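Long-range contact in two-domain type laccase (Metagenomes, PDB 2ZWN), which probably oxidises phenolic and related substrates one electron at a time and reduces dioxygen to water at its copper centres, as other laccases do: residues A[57-62]-A[101-106]. Residues are numbered along the deposited sequence; the frame is centred on the assembly and turned at random.
Sequences HTIHWH and LWYHCH. With CU (copper (II) ion), chain I; CU (copper (II) ion), chain D; C2O (Cu-O-Cu linkage), chain E.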
loop_
_atom_site.group_PDB
_atom_site.type_symbol
_atom_site.label_atom_id
_atom_site.label_comp_id
_atom_site.label_asym_id
_atom_site.label_seq_id
_atom_site.Cartn_x
_atom_site.Cartn_y
_atom_site.Cartn_z
ATOM N N HIS A 57 -14.982 9.849 24.357
ATOM C CA HIS A 57 -13.760 9.887 23.550
ATOM C C HIS A 57 -12.546 9.625 24.434
ATOM O O HIS A 57 -12.649 9.565 25.654
ATOM C CB HIS A 57 -13.579 11.257 22.890
ATOM C CG HIS A 57 -14.775 11.733 22.127
ATOM N ND1 HIS A 57 -15.106 11.248 20.882
ATOM C CD2 HIS A 57 -15.716 12.658 22.432
ATOM C CE1 HIS A 57 -16.199 11.850 20.452
ATOM N NE2 HIS A 57 -16.592 12.709 21.377
ATOM N N THR A 58 -11.393 9.468 23.795
ATOM C CA THR A 58 -10.100 9.549 24.469
ATOM C C THR A 58 -9.158 10.326 23.548
ATOM O O THR A 58 -9.550 10.720 22.449
ATOM C CB THR A 58 -9.490 8.155 24.711
ATOM O OG1 THR A 58 -9.301 7.495 23.449
ATOM C CG2 THR A 58 -10.381 7.301 25.628
ATOM N N ILE A 59 -7.929 10.548 23.990
ATOM C CA ILE A 59 -6.862 10.927 23.064
ATOM C C ILE A 59 -5.703 9.959 23.201
ATOM O O ILE A 59 -5.119 9.827 24.278
ATOM C CB ILE A 59 -6.337 12.356 23.271
ATOM C CG1 ILE A 59 -7.482 13.363 23.244
ATOM C CG2 ILE A 59 -5.294 12.690 22.185
ATOM C CD1 ILE A 59 -7.010 14.807 23.314
ATOM N N HIS A 60 -5.389 9.279 22.102
ATOM C CA HIS A 60 -4.160 8.513 21.981
ATOM C C HIS A 60 -3.096 9.354 21.267
ATOM O O HIS A 60 -3.385 10.030 20.280
ATOM C CB HIS A 60 -4.415 7.213 21.215
ATOM C CG HIS A 60 -3.165 6.526 20.771
ATOM N ND1 HIS A 60 -2.204 6.089 21.655
ATOM C CD2 HIS A 60 -2.714 6.211 19.534
ATOM C CE1 HIS A 60 -1.210 5.537 20.982
ATOM N NE2 HIS A 60 -1.497 5.595 19.695
ATOM N N TRP A 61 -1.870 9.278 21.776
ATOM C CA TRP A 61 -0.737 10.051 21.279
ATOM C C TRP A 61 0.133 9.089 20.484
ATOM O O TRP A 61 0.930 8.325 21.040
ATOM C CB TRP A 61 0.004 10.711 22.448
ATOM C CG TRP A 61 -0.966 11.380 23.377
ATOM C CD1 TRP A 61 -1.571 10.825 24.471
ATOM C CD2 TRP A 61 -1.502 12.705 23.254
ATOM N NE1 TRP A 61 -2.435 11.729 25.043
ATOM C CE2 TRP A 61 -2.411 12.891 24.318
ATOM C CE3 TRP A 61 -1.294 13.756 22.350
ATOM C CZ2 TRP A 61 -3.115 14.086 24.501
ATOM C CZ3 TRP A 61 -1.990 14.942 22.536
ATOM C CH2 TRP A 61 -2.888 15.099 23.603
ATOM N N HIS A 62 -0.082 9.100 19.171
ATOM C CA HIS A 62 0.469 8.086 18.279
ATOM C C HIS A 62 1.928 8.385 17.989
ATOM O O HIS A 62 2.261 9.413 17.392
ATOM C CB HIS A 62 -0.336 8.041 16.980
ATOM C CG HIS A 62 0.130 6.998 16.009
ATOM N ND1 HIS A 62 -0.737 6.120 15.397
ATOM C CD2 HIS A 62 1.364 6.704 15.532
ATOM C CE1 HIS A 62 -0.058 5.331 14.582
ATOM N NE2 HIS A 62 1.219 5.666 14.645
ATOM N N LEU A 101 4.789 13.146 14.955
ATOM C CA LEU A 101 3.801 12.308 15.621
ATOM C C LEU A 101 2.414 12.873 15.378
ATOM O O LEU A 101 2.250 13.903 14.718
ATOM C CB LEU A 101 4.074 12.249 17.127
ATOM C CG LEU A 101 5.539 12.062 17.538
ATOM C CD1 LEU A 101 5.664 11.894 19.056
ATOM C CD2 LEU A 101 6.169 10.872 16.821
ATOM N N TRP A 102 1.403 12.199 15.911
ATOM C CA TRP A 102 0.058 12.747 15.842
ATOM C C TRP A 102 -0.795 12.242 16.988
ATOM O O TRP A 102 -0.358 11.411 17.785
ATOM C CB TRP A 102 -0.575 12.488 14.468
ATOM C CG TRP A 102 -0.845 11.061 14.085
ATOM C CD1 TRP A 102 0.040 10.024 14.057
ATOM C CD2 TRP A 102 -2.089 10.539 13.609
ATOM N NE1 TRP A 102 -0.589 8.878 13.618
ATOM C CE2 TRP A 102 -1.896 9.170 13.336
ATOM C CE3 TRP A 102 -3.359 11.095 13.405
ATOM C CZ2 TRP A 102 -2.924 8.349 12.871
ATOM C CZ3 TRP A 102 -4.373 10.285 12.945
ATOM C CH2 TRP A 102 -4.149 8.923 12.675
ATOM N N TYR A 103 -1.998 12.776 17.098
ATOM C CA TYR A 103 -2.889 12.371 18.172
ATOM C C TYR A 103 -4.272 12.178 17.598
ATOM O O TYR A 103 -4.652 12.834 16.625
ATOM C CB TYR A 103 -2.871 13.390 19.326
ATOM C CG TYR A 103 -3.369 14.771 18.954
ATOM C CD1 TYR A 103 -4.713 15.088 19.055
ATOM C CD2 TYR A 103 -2.498 15.755 18.496
ATOM C CE1 TYR A 103 -5.183 16.338 18.708
ATOM C CE2 TYR A 103 -2.966 17.020 18.142
ATOM C CZ TYR A 103 -4.313 17.299 18.249
ATOM O OH TYR A 103 -4.807 18.538 17.907
ATOM N N HIS A 104 -5.011 11.232 18.158
ATOM C CA HIS A 104 -6.358 10.973 17.698
ATOM C C HIS A 104 -7.170 10.250 18.746
ATOM O O HIS A 104 -6.616 9.629 19.660
ATOM C CB HIS A 104 -6.360 10.159 16.398
ATOM C CG HIS A 104 -5.650 8.843 16.487
ATOM N ND1 HIS A 104 -6.244 7.703 16.983
ATOM C CD2 HIS A 104 -4.408 8.475 16.090
ATOM C CE1 HIS A 104 -5.392 6.695 16.908
ATOM N NE2 HIS A 104 -4.270 7.138 16.370
ATOM N N CYS A 105 -8.486 10.312 18.592
ATOM C CA CYS A 105 -9.372 9.574 19.482
ATOM C C CYS A 105 -9.142 8.087 19.278
ATOM O O CYS A 105 -8.763 7.649 18.183
ATOM C CB CYS A 105 -10.840 9.916 19.228
ATOM S SG CYS A 105 -11.952 9.108 20.417
ATOM N N HIS A 106 -9.348 7.311 20.338
ATOM C CA HIS A 106 -9.212 5.860 20.240
ATOM C C HIS A 106 -10.478 5.127 20.684
ATOM O O HIS A 106 -10.435 3.929 20.967
ATOM C CB HIS A 106 -7.998 5.372 21.031
ATOM C CG HIS A 106 -7.242 4.275 20.349
ATOM N ND1 HIS A 106 -7.747 3.003 20.194
ATOM C CD2 HIS A 106 -6.017 4.266 19.769
ATOM C CE1 HIS A 106 -6.865 2.257 19.553
ATOM N NE2 HIS A 106 -5.805 2.999 19.289
HETATM CU CU CU I . -0.648 4.512 18.434
HETATM CU CU CU D . -13.962 9.886 19.806
HETATM CU CU2 C2O E . -4.068 2.203 18.380
HETATM CU CU3 C2O E . -2.753 6.083 15.527
HETATM O O1 C2O E . -3.464 4.084 17.102
#
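Cys105 and His57 grip one copper between them, SG at 2.2 Å and His57 ND1 at 2.1 Å from the metal; His112 is a third ligand. In this type 1 site a thiolate suits copper as a soft donor. SG, anti to the backbone N (chi1 -175°), is carried to the copper. It also accepts a long hydrogen bond from Thr58 N (3.4 Å, 167°), while His57 NE2 bonds Thr53 OG1.

Four more histidines serve the trinuclear cluster, imidazole offering one nitrogen to copper and the other for hydrogen bonding. His62 ND1 and His104 NE2 each lie 2.0 Å from one copper of the oxygen-bridged pair, His106 NE2 reaches the other, and His60 binds the separate copper through NE2 and Asp73 O through ND1. The second subunit adds His204, His206, His252 and His254, and Asp227 as polar partner of His62. His-Cys-His 104-106 is the core of the multicopper oxidase signature, in a cupredoxin-like domain, probably a short covalent electron path as in relatives.

Antiparallel backbone bonds pair His60 with His104 and His62 with Trp102, their side chains facing the cluster. His104 ND1 donates to Cys105 O at 2.8 Å, nearly straight (172°), fixing its ring. Trp102 lays NE1 over one His62 face, 3.1 Å from CG. On the sheet's other face Trp61 CE3 meets Tyr103 CB at 3.4 Å; Trp61 and Ile59 pack on Val47 and Val49, and Tyr103 OH reaches Pro35 O.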